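Local coordinates for SusD superfamily protein (Bacteroides vulgatus ATCC 8482, PDB 3JQ0) that probably binds glycans or related nutrients at the bacterial outer membrane, at residues A[157-171]-A[180-193]. Numbering follows the deposited sequence.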
ATOM      1  N   LYS A 157       6.297 -13.812 -13.553  1.00  8.92           N
ATOM      2  CA  LYS A 157       7.065 -14.895 -12.946  1.00  8.55           C
ATOM      3  C   LYS A 157       8.459 -15.040 -13.572  1.00  8.90           C
ATOM      4  O   LYS A 157       9.434 -15.325 -12.886  1.00  9.38           O
ATOM      5  CB  LYS A 157       6.297 -16.195 -12.977  1.00  9.18           C
ATOM      6  CG  LYS A 157       5.140 -16.193 -12.019  1.00  9.38           C
ATOM      7  CD  LYS A 157       4.274 -17.421 -12.142  1.00 10.24           C
ATOM      8  CE  LYS A 157       3.173 -17.436 -11.088  1.00 11.72           C
ATOM      9  NZ  LYS A 157       2.285 -18.620 -11.337  1.00 14.46           N
ATOM     10  N   LYS A 158       8.557 -14.844 -14.891  1.00  9.34           N
ATOM     11  CA  LYS A 158       9.836 -14.907 -15.562  0.52  9.22           C
ATOM     12  C   LYS A 158      10.772 -13.800 -15.087  1.00  8.97           C
ATOM     13  O   LYS A 158      11.956 -14.017 -14.866  1.00  9.76           O
ATOM     14  CB  LYS A 158       9.591 -14.843 -17.076  0.52  9.36           C
ATOM     15  CG  LYS A 158      10.829 -15.028 -17.961  0.52 10.41           C
ATOM     16  CD  LYS A 158      10.478 -14.892 -19.430  0.52 12.56           C
ATOM     17  CE  LYS A 158      11.729 -14.977 -20.305  0.52 15.32           C
ATOM     18  NZ  LYS A 158      11.534 -14.574 -21.713  0.52 19.51           N
ATOM     19  N   ASP A 159      10.209 -12.591 -14.939  1.00  9.04           N
ATOM     20  CA  ASP A 159      11.011 -11.470 -14.451  1.00  8.84           C
ATOM     21  C   ASP A 159      11.399 -11.640 -12.983  1.00  8.78           C
ATOM     22  O   ASP A 159      12.492 -11.244 -12.597  1.00  9.39           O
ATOM     23  CB  ASP A 159      10.252 -10.182 -14.705  1.00  8.76           C
ATOM     24  CG  ASP A 159      10.303  -9.754 -16.157  1.00  9.61           C
ATOM     25  OD1 ASP A 159      11.256 -10.138 -16.871  1.00 11.22           O
ATOM     26  OD2 ASP A 159       9.402  -8.953 -16.563  1.00 10.39           O
ATOM     27  N   ILE A 160      10.501 -12.185 -12.153  1.00  8.70           N
ATOM     28  CA  ILE A 160      10.834 -12.478 -10.763  1.00  8.72           C
ATOM     29  C   ILE A 160      12.025 -13.473 -10.728  1.00  8.94           C
ATOM     30  O   ILE A 160      12.974 -13.306  -9.956  1.00  9.16           O
ATOM     31  CB  ILE A 160       9.620 -13.024  -9.992  1.00  8.87           C
ATOM     32  CG1 ILE A 160       8.616 -11.899  -9.746  1.00  9.41           C
ATOM     33  CG2 ILE A 160      10.059 -13.722  -8.707  1.00  9.71           C
ATOM     34  CD1 ILE A 160       7.258 -12.371  -9.290  1.00 10.74           C
ATOM     35  N   GLN A 161      11.943 -14.525 -11.556  1.00  8.66           N
ATOM     36  CA  GLN A 161      13.035 -15.500 -11.607  1.00 10.06           C
ATOM     37  C   GLN A 161      14.338 -14.816 -12.030  1.00  9.54           C
ATOM     38  O   GLN A 161      15.383 -15.061 -11.457  1.00 10.02           O
ATOM     39  CB  GLN A 161      12.647 -16.659 -12.545  1.00 11.13           C
ATOM     40  CG  GLN A 161      13.727 -17.724 -12.762  1.00 15.13           C
ATOM     41  CD  GLN A 161      13.267 -18.726 -13.816  1.00 21.53           C
ATOM     42  OE1 GLN A 161      12.931 -18.343 -14.956  1.00 25.19           O
ATOM     43  NE2 GLN A 161      13.228 -19.974 -13.458  1.00 27.00           N
ATOM     44  N   ALA A 162      14.281 -13.999 -13.084  1.00  9.36           N
ATOM     45  CA  ALA A 162      15.465 -13.292 -13.552  1.00  9.53           C
ATOM     46  C   ALA A 162      16.044 -12.406 -12.448  1.00  9.57           C
ATOM     47  O   ALA A 162      17.259 -12.320 -12.236  1.00 10.51           O
ATOM     48  CB  ALA A 162      15.184 -12.496 -14.813  1.00 10.97           C
ATOM     49  N   SER A 163      15.153 -11.716 -11.728  1.00  8.87           N
ATOM     50  CA  SER A 163      15.568 -10.822 -10.647  1.00  8.97           C
ATOM     51  C   SER A 163      16.271 -11.599  -9.533  1.00  9.16           C
ATOM     52  O   SER A 163      17.375 -11.239  -9.109  1.00  9.67           O
ATOM     53  CB  SER A 163      14.356 -10.086 -10.104  1.00  8.66           C
ATOM     54  OG  SER A 163      14.737  -9.266  -8.988  1.00  8.56           O
ATOM     55  N   GLU A 164      15.608 -12.631  -9.026  1.00  8.80           N
ATOM     56  CA  GLU A 164      16.161 -13.372  -7.883  1.00  8.99           C
ATOM     57  C   GLU A 164      17.461 -14.052  -8.286  1.00  9.95           C
ATOM     58  O   GLU A 164      18.384 -14.157  -7.471  1.00 10.92           O
ATOM     59  CB  GLU A 164      15.147 -14.323  -7.281  1.00 10.67           C
ATOM     60  CG  GLU A 164      14.827 -15.517  -8.104  1.00 11.12           C
ATOM     61  CD  GLU A 164      13.688 -16.365  -7.545  1.00 12.28           C
ATOM     62  OE1 GLU A 164      13.261 -16.208  -6.394  1.00 14.50           O
ATOM     63  OE2 GLU A 164      13.286 -17.295  -8.281  1.00 15.65           O
ATOM     64  N   ASN A 165      17.548 -14.520  -9.531  1.00 10.46           N
ATOM     65  CA  ASN A 165      18.786 -15.146  -9.984  1.00 11.42           C
ATOM     66  C   ASN A 165      19.931 -14.159 -10.074  1.00 10.86           C
ATOM     67  O   ASN A 165      21.065 -14.471  -9.730  1.00 13.15           O
ATOM     68  CB  ASN A 165      18.563 -15.819 -11.331  1.00 12.70           C
ATOM     69  CG  ASN A 165      17.801 -17.106 -11.244  1.00 15.54           C
ATOM     70  OD1 ASN A 165      17.530 -17.608 -10.142  1.00 18.08           O
ATOM     71  ND2 ASN A 165      17.398 -17.635 -12.409  1.00 18.79           N
ATOM     72  N   ALA A 166      19.636 -12.942 -10.523  1.00 10.50           N
ATOM     73  CA  ALA A 166      20.663 -11.880 -10.594  1.00 10.79           C
ATOM     74  C   ALA A 166      21.146 -11.495  -9.175  1.00 10.95           C
ATOM     75  O   ALA A 166      22.343 -11.343  -8.959  1.00 12.00           O
ATOM     76  CB  ALA A 166      20.126 -10.655 -11.322  1.00 11.76           C
ATOM     77  N   PHE A 167      20.229 -11.306  -8.223  1.00 10.41           N
ATOM     78  CA  PHE A 167      20.658 -10.942  -6.869  1.00 10.16           C
ATOM     79  C   PHE A 167      21.397 -12.106  -6.210  1.00 11.17           C
ATOM     80  O   PHE A 167      22.312 -11.855  -5.397  1.00 12.52           O
ATOM     81  CB  PHE A 167      19.445 -10.588  -6.023  1.00  9.71           C
ATOM     82  CG  PHE A 167      18.829  -9.227  -6.278  1.00  9.16           C
ATOM     83  CD1 PHE A 167      19.581  -8.072  -6.199  1.00 10.16           C
ATOM     84  CD2 PHE A 167      17.476  -9.112  -6.518  1.00  9.03           C
ATOM     85  CE1 PHE A 167      18.990  -6.827  -6.341  1.00  9.38           C
ATOM     86  CE2 PHE A 167      16.889  -7.864  -6.658  1.00  8.92           C
ATOM     87  CZ  PHE A 167      17.650  -6.727  -6.553  1.00  9.71           C
ATOM     88  N   GLY A 168      20.958 -13.327  -6.468  1.00 11.18           N
ATOM     89  CA  GLY A 168      21.521 -14.456  -5.754  1.00 12.77           C
ATOM     90  C   GLY A 168      21.289 -14.366  -4.250  1.00 12.79           C
ATOM     91  O   GLY A 168      20.262 -13.889  -3.767  1.00 13.52           O
ATOM     92  N   SER A 169      22.368 -14.759  -3.596  0.54 12.99           N
ATOM     93  CA  SER A 169      22.456 -14.757  -2.185  0.54 12.70           C
ATOM     94  C   SER A 169      22.763 -13.381  -1.595  0.54 12.30           C
ATOM     95  O   SER A 169      22.921 -13.266  -0.388  0.54 12.57           O
ATOM     96  CB  SER A 169      23.512 -15.760  -1.729  0.54 13.15           C
ATOM     97  OG  SER A 169      24.759 -15.557  -2.360  0.54 14.85           O
ATOM     98  N   ASP A 170      22.851 -12.334  -2.423  0.54 11.70           N
ATOM     99  CA  ASP A 170      23.071 -10.979  -1.907  0.54 11.19           C
ATOM    100  C   ASP A 170      21.731 -10.328  -1.573  0.54 11.24           C
ATOM    101  O   ASP A 170      21.068  -9.754  -2.445  0.54 11.09           O
ATOM    102  CB  ASP A 170      23.817 -10.136  -2.922  0.54 11.95           C
ATOM    103  CG  ASP A 170      24.111  -8.723  -2.438  0.54 13.21           C
ATOM    104  OD1 ASP A 170      23.860  -8.433  -1.251  0.54 14.39           O
ATOM    105  OD2 ASP A 170      24.630  -7.904  -3.245  0.54 15.97           O
ATOM    106  N   TYR A 171      21.367 -10.444  -0.295  0.54 10.37           N
ATOM    107  CA  TYR A 171      20.184  -9.814   0.293  0.54  9.95           C
ATOM    108  C   TYR A 171      20.490  -8.539   1.080  0.54 11.72           C
ATOM    109  O   TYR A 171      19.612  -7.942   1.654  0.54 10.15           O
ATOM    110  CB  TYR A 171      19.521 -10.797   1.232  0.54 10.24           C
ATOM    111  CG  TYR A 171      18.600 -11.771   0.562  0.54  9.53           C
ATOM    112  CD1 TYR A 171      19.076 -12.812  -0.243  0.54 12.91           C
ATOM    113  CD2 TYR A 171      17.248 -11.640   0.701  0.54 10.36           C
ATOM    114  CE1 TYR A 171      18.189 -13.724  -0.843  0.54 11.97           C
ATOM    115  CE2 TYR A 171      16.390 -12.532   0.085  0.54  9.23           C
ATOM    116  CZ  TYR A 171      16.845 -13.587  -0.644  0.54 10.82           C
ATOM    117  OH  TYR A 171      15.925 -14.460  -1.172  0.54 11.49           O
ATOM    118  N   TRP A 180      15.386  -0.900  -4.824  1.00  7.80           N
ATOM    119  CA  TRP A 180      14.945  -2.268  -4.914  1.00  7.87           C
ATOM    120  C   TRP A 180      16.069  -3.227  -4.495  1.00  7.81           C
ATOM    121  O   TRP A 180      17.243  -2.936  -4.679  1.00  8.45           O
ATOM    122  CB  TRP A 180      14.414  -2.578  -6.330  1.00  8.28           C
ATOM    123  CG  TRP A 180      13.557  -3.807  -6.416  1.00  7.40           C
ATOM    124  CD1 TRP A 180      13.973  -5.104  -6.633  1.00  7.72           C
ATOM    125  CD2 TRP A 180      12.137  -3.852  -6.263  1.00  7.85           C
ATOM    126  NE1 TRP A 180      12.878  -5.927  -6.651  1.00  8.06           N
ATOM    127  CE2 TRP A 180      11.745  -5.214  -6.411  1.00  7.33           C
ATOM    128  CE3 TRP A 180      11.155  -2.885  -6.057  1.00  8.04           C
ATOM    129  CZ2 TRP A 180      10.433  -5.632  -6.306  1.00  8.24           C
ATOM    130  CZ3 TRP A 180       9.824  -3.299  -5.953  1.00  8.81           C
ATOM    131  CH2 TRP A 180       9.480  -4.660  -6.093  1.00  8.39           C
ATOM    132  N   SER A 181      15.709  -4.380  -3.946  1.00  8.22           N
ATOM    133  CA  SER A 181      16.681  -5.320  -3.346  1.00  7.99           C
ATOM    134  C   SER A 181      16.140  -6.739  -3.470  1.00  8.49           C
ATOM    135  O   SER A 181      14.970  -6.974  -3.852  1.00  8.46           O
ATOM    136  CB  SER A 181      16.892  -4.987  -1.871  1.00  8.83           C
ATOM    137  OG  SER A 181      15.722  -5.276  -1.125  1.00  9.88           O
ATOM    138  N   ALA A 182      16.953  -7.711  -3.067  1.00  8.25           N
ATOM    139  CA  ALA A 182      16.547  -9.102  -3.121  1.00  7.98           C
ATOM    140  C   ALA A 182      15.307  -9.396  -2.289  1.00  8.04           C
ATOM    141  O   ALA A 182      14.439 -10.176  -2.704  1.00  8.29           O
ATOM    142  CB  ALA A 182      17.687 -10.021  -2.705  1.00  9.13           C
ATOM    143  N   ALA A 183      15.192  -8.759  -1.119  1.00  7.70           N
ATOM    144  CA  ALA A 183      14.052  -9.001  -0.268  1.00  7.91           C
ATOM    145  C   ALA A 183      12.792  -8.385  -0.878  1.00  7.23           C
ATOM    146  O   ALA A 183      11.708  -8.912  -0.683  1.00  8.04           O
ATOM    147  CB  ALA A 183      14.283  -8.481   1.156  1.00  9.12           C
ATOM    148  N   ALA A 184      12.920  -7.287  -1.611  1.00  7.61           N
ATOM    149  CA  ALA A 184      11.784  -6.712  -2.319  1.00  7.49           C
ATOM    150  C   ALA A 184      11.269  -7.705  -3.381  1.00  7.07           C
ATOM    151  O   ALA A 184      10.060  -7.949  -3.533  1.00  7.07           O
ATOM    152  CB  ALA A 184      12.115  -5.368  -2.955  1.00  7.67           C
ATOM    153  N   THR A 185      12.194  -8.308  -4.145  1.00  7.38           N
ATOM    154  CA  THR A 185      11.803  -9.341  -5.118  1.00  7.36           C
ATOM    155  C   THR A 185      11.118 -10.527  -4.412  1.00  7.53           C
ATOM    156  O   THR A 185      10.129 -11.043  -4.944  1.00  7.59           O
ATOM    157  CB  THR A 185      12.995  -9.810  -5.951  1.00  7.78           C
ATOM    158  OG1 THR A 185      13.313  -8.727  -6.801  1.00  8.84           O
ATOM    159  CG2 THR A 185      12.642 -11.043  -6.796  1.00  9.20           C
ATOM    160  N   GLN A 186      11.601 -10.985  -3.266  1.00  7.46           N
ATOM    161  CA  GLN A 186      10.943 -12.090  -2.567  1.00  7.26           C
ATOM    162  C   GLN A 186       9.539 -11.723  -2.063  1.00  6.93           C
ATOM    163  O   GLN A 186       8.643 -12.536  -2.146  1.00  7.52           O
ATOM    164  CB  GLN A 186      11.805 -12.653  -1.449  1.00  8.10           C
ATOM    165  CG  GLN A 186      13.099 -13.272  -1.958  1.00  8.92           C
ATOM    166  CD  GLN A 186      12.849 -14.408  -2.917  1.00  9.41           C
ATOM    167  OE1 GLN A 186      12.169 -15.396  -2.577  1.00 10.47           O
ATOM    168  NE2 GLN A 186      13.392 -14.280  -4.123  1.00  9.97           N
HETATM  169  N   MSE A 187       9.348 -10.473  -1.599  1.00  6.82           N
HETATM  170  CA  MSE A 187       8.014 -10.011  -1.234  1.00  6.94           C
HETATM  171  C   MSE A 187       7.090 -10.077  -2.439  1.00  7.04           C
HETATM  172  O   MSE A 187       5.962 -10.587  -2.360  1.00  7.17           O
HETATM  173  CB  MSE A 187       8.064  -8.566  -0.712  1.00  7.16           C
HETATM  174  CG  MSE A 187       8.484  -8.394   0.736  1.00  7.88           C
HETATM  175 SE   MSE A 187       7.330  -9.265   2.018  1.00  8.37          SE
HETATM  176  CE  MSE A 187       5.714  -8.346   1.690  1.00 10.81           C
ATOM    177  N   LEU A 188       7.513  -9.523  -3.563  1.00  7.25           N
ATOM    178  CA  LEU A 188       6.703  -9.500  -4.769  1.00  6.92           C
ATOM    179  C   LEU A 188       6.426 -10.933  -5.232  1.00  7.08           C
ATOM    180  O   LEU A 188       5.316 -11.260  -5.648  1.00  7.42           O
ATOM    181  CB  LEU A 188       7.428  -8.716  -5.850  1.00  7.21           C
ATOM    182  CG  LEU A 188       6.781  -8.771  -7.230  1.00  7.65           C
ATOM    183  CD1 LEU A 188       5.378  -8.172  -7.230  1.00  8.69           C
ATOM    184  CD2 LEU A 188       7.685  -8.062  -8.249  1.00  9.21           C
ATOM    185  N   LYS A 189       7.424 -11.790  -5.144  1.00  7.26           N
ATOM    186  CA  LYS A 189       7.246 -13.211  -5.506  1.00  6.83           C
ATOM    187  C   LYS A 189       6.147 -13.847  -4.649  1.00  6.93           C
ATOM    188  O   LYS A 189       5.271 -14.558  -5.153  1.00  7.50           O
ATOM    189  CB  LYS A 189       8.568 -13.934  -5.347  1.00  7.36           C
ATOM    190  CG  LYS A 189       8.508 -15.401  -5.800  1.00  8.22           C
ATOM    191  CD  LYS A 189       9.850 -16.085  -5.733  1.00  8.29           C
ATOM    192  CE  LYS A 189       9.831 -17.478  -6.300  1.00  9.75           C
ATOM    193  NZ  LYS A 189      11.168 -18.150  -6.137  1.00 10.85           N
ATOM    194  N   GLY A 190       6.187 -13.603  -3.345  1.00  6.86           N
ATOM    195  CA  GLY A 190       5.155 -14.138  -2.481  1.00  7.02           C
ATOM    196  C   GLY A 190       3.776 -13.621  -2.888  1.00  6.89           C
ATOM    197  O   GLY A 190       2.800 -14.403  -2.972  1.00  7.38           O
ATOM    198  N   GLU A 191       3.675 -12.318  -3.186  1.00  6.64           N
ATOM    199  CA  GLU A 191       2.396 -11.785  -3.584  1.00  6.23           C
ATOM    200  C   GLU A 191       1.912 -12.404  -4.887  1.00  6.84           C
ATOM    201  O   GLU A 191       0.724 -12.728  -5.048  1.00  7.24           O
ATOM    202  CB  GLU A 191       2.443 -10.257  -3.763  1.00  7.02           C
ATOM    203  CG  GLU A 191       2.789  -9.508  -2.497  1.00  7.48           C
ATOM    204  CD  GLU A 191       2.490  -8.031  -2.639  1.00  7.49           C
ATOM    205  OE1 GLU A 191       2.970  -7.366  -3.578  1.00  8.72           O
ATOM    206  OE2 GLU A 191       1.664  -7.555  -1.833  1.00  9.32           O
ATOM    207  N   ALA A 192       2.807 -12.535  -5.850  1.00  6.75           N
ATOM    208  CA  ALA A 192       2.443 -13.025  -7.174  1.00  7.50           C
ATOM    209  C   ALA A 192       2.003 -14.486  -7.128  1.00  6.88           C
ATOM    210  O   ALA A 192       1.012 -14.864  -7.779  1.00  7.22           O
ATOM    211  CB  ALA A 192       3.619 -12.876  -8.147  1.00  7.87           C
ATOM    212  N   TYR A 193       2.695 -15.323  -6.336  1.00  6.97           N
ATOM    213  CA  TYR A 193       2.309 -16.719  -6.244  1.00  7.14           C
ATOM    214  C   TYR A 193       1.068 -16.895  -5.369  1.00  6.76           C
ATOM    215  O   TYR A 193       0.294 -17.836  -5.615  1.00  7.19           O
ATOM    216  CB  TYR A 193       3.505 -17.602  -5.853  1.00  7.06           C
ATOM    217  CG  TYR A 193       4.439 -17.835  -6.985  1.00  7.23           C
ATOM    218  CD1 TYR A 193       5.446 -16.942  -7.329  1.00  8.03           C
ATOM    219  CD2 TYR A 193       4.354 -19.007  -7.741  1.00  8.36           C
ATOM    220  CE1 TYR A 193       6.287 -17.185  -8.392  1.00  7.89           C
ATOM    221  CE2 TYR A 193       5.208 -19.260  -8.797  1.00  8.61           C
ATOM    222  CZ  TYR A 193       6.178 -18.335  -9.129  1.00  8.32           C
ATOM    223  OH  TYR A 193       7.046 -18.570 -10.182  1.00  9.23           O
TER
HETATM  224  O   HOH W   1       8.934 -16.721 -10.453  1.00 10.68           O
HETATM  225  O   HOH W   2      19.657  -7.340  -2.176  1.00 11.92           O
HETATM  226  O   HOH W   3      17.251  -7.364   0.437  1.00  9.73           O
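Glu164 reaches across to Gln186 and Lys189 where helices 149-167 and 182-199 pack as an antiparallel helical hairpin, consistent with the TPR-like helical pairs of the SusD fold; the axes of segments 157-167 and 182-193 come within 9.5 Å. The glutamate's CG lies between the backbone N and the carbonyl carbon (chi1 71°), and the extended chain beyond carries the carboxylate across. Its OE1 is gripped twice: Lys189 NZ approaches on the syn lone pair at 2.9 Å, while Gln186 NE2 comes to the anti lone pair at 3.0 Å, nearly straight (168°), with carboxylate and amide almost coplanar. Gln186 OE1 is held in turn by Asn216. An alanine in place of Glu164 is likely to leave the Lys189 ammonium without its countercharge and Gln186 NE2 without its acceptor.

Next to this polar cluster, two knobs enter holes from opposite helices. Ile160 sits among Thr185, Leu188, Lys189 and Ala192, its CG2 against the Lys189 aliphatic chain and its CD1 against Ala192 CB. Thr185 drops among Ile160, Ser163, Glu164 and Phe167; its OG1 donates to Ser163 OG at 2.7 Å and accepts the in-plane indole N-H of Trp180, a buried relay that Ser163 continues to Gly105 O of helix 97-122.

Toward the turn, the backbone from Ser181 to Ala182 lies over one face of the Phe167 ring, and in one of two Tyr171 conformers Ala182 CB points into the centre of the ring face, a CH-pi contact 3.8 Å from the centroid. At the other end, Lys157 lays its extended chain over Tyr193, CE above the ring face and NZ, bonded to Ser196, in an off-centre cation-pi contact. There a water bridges Lys157 O and Tyr193 OH, lying 2.7 Å from the phenolic oxygen.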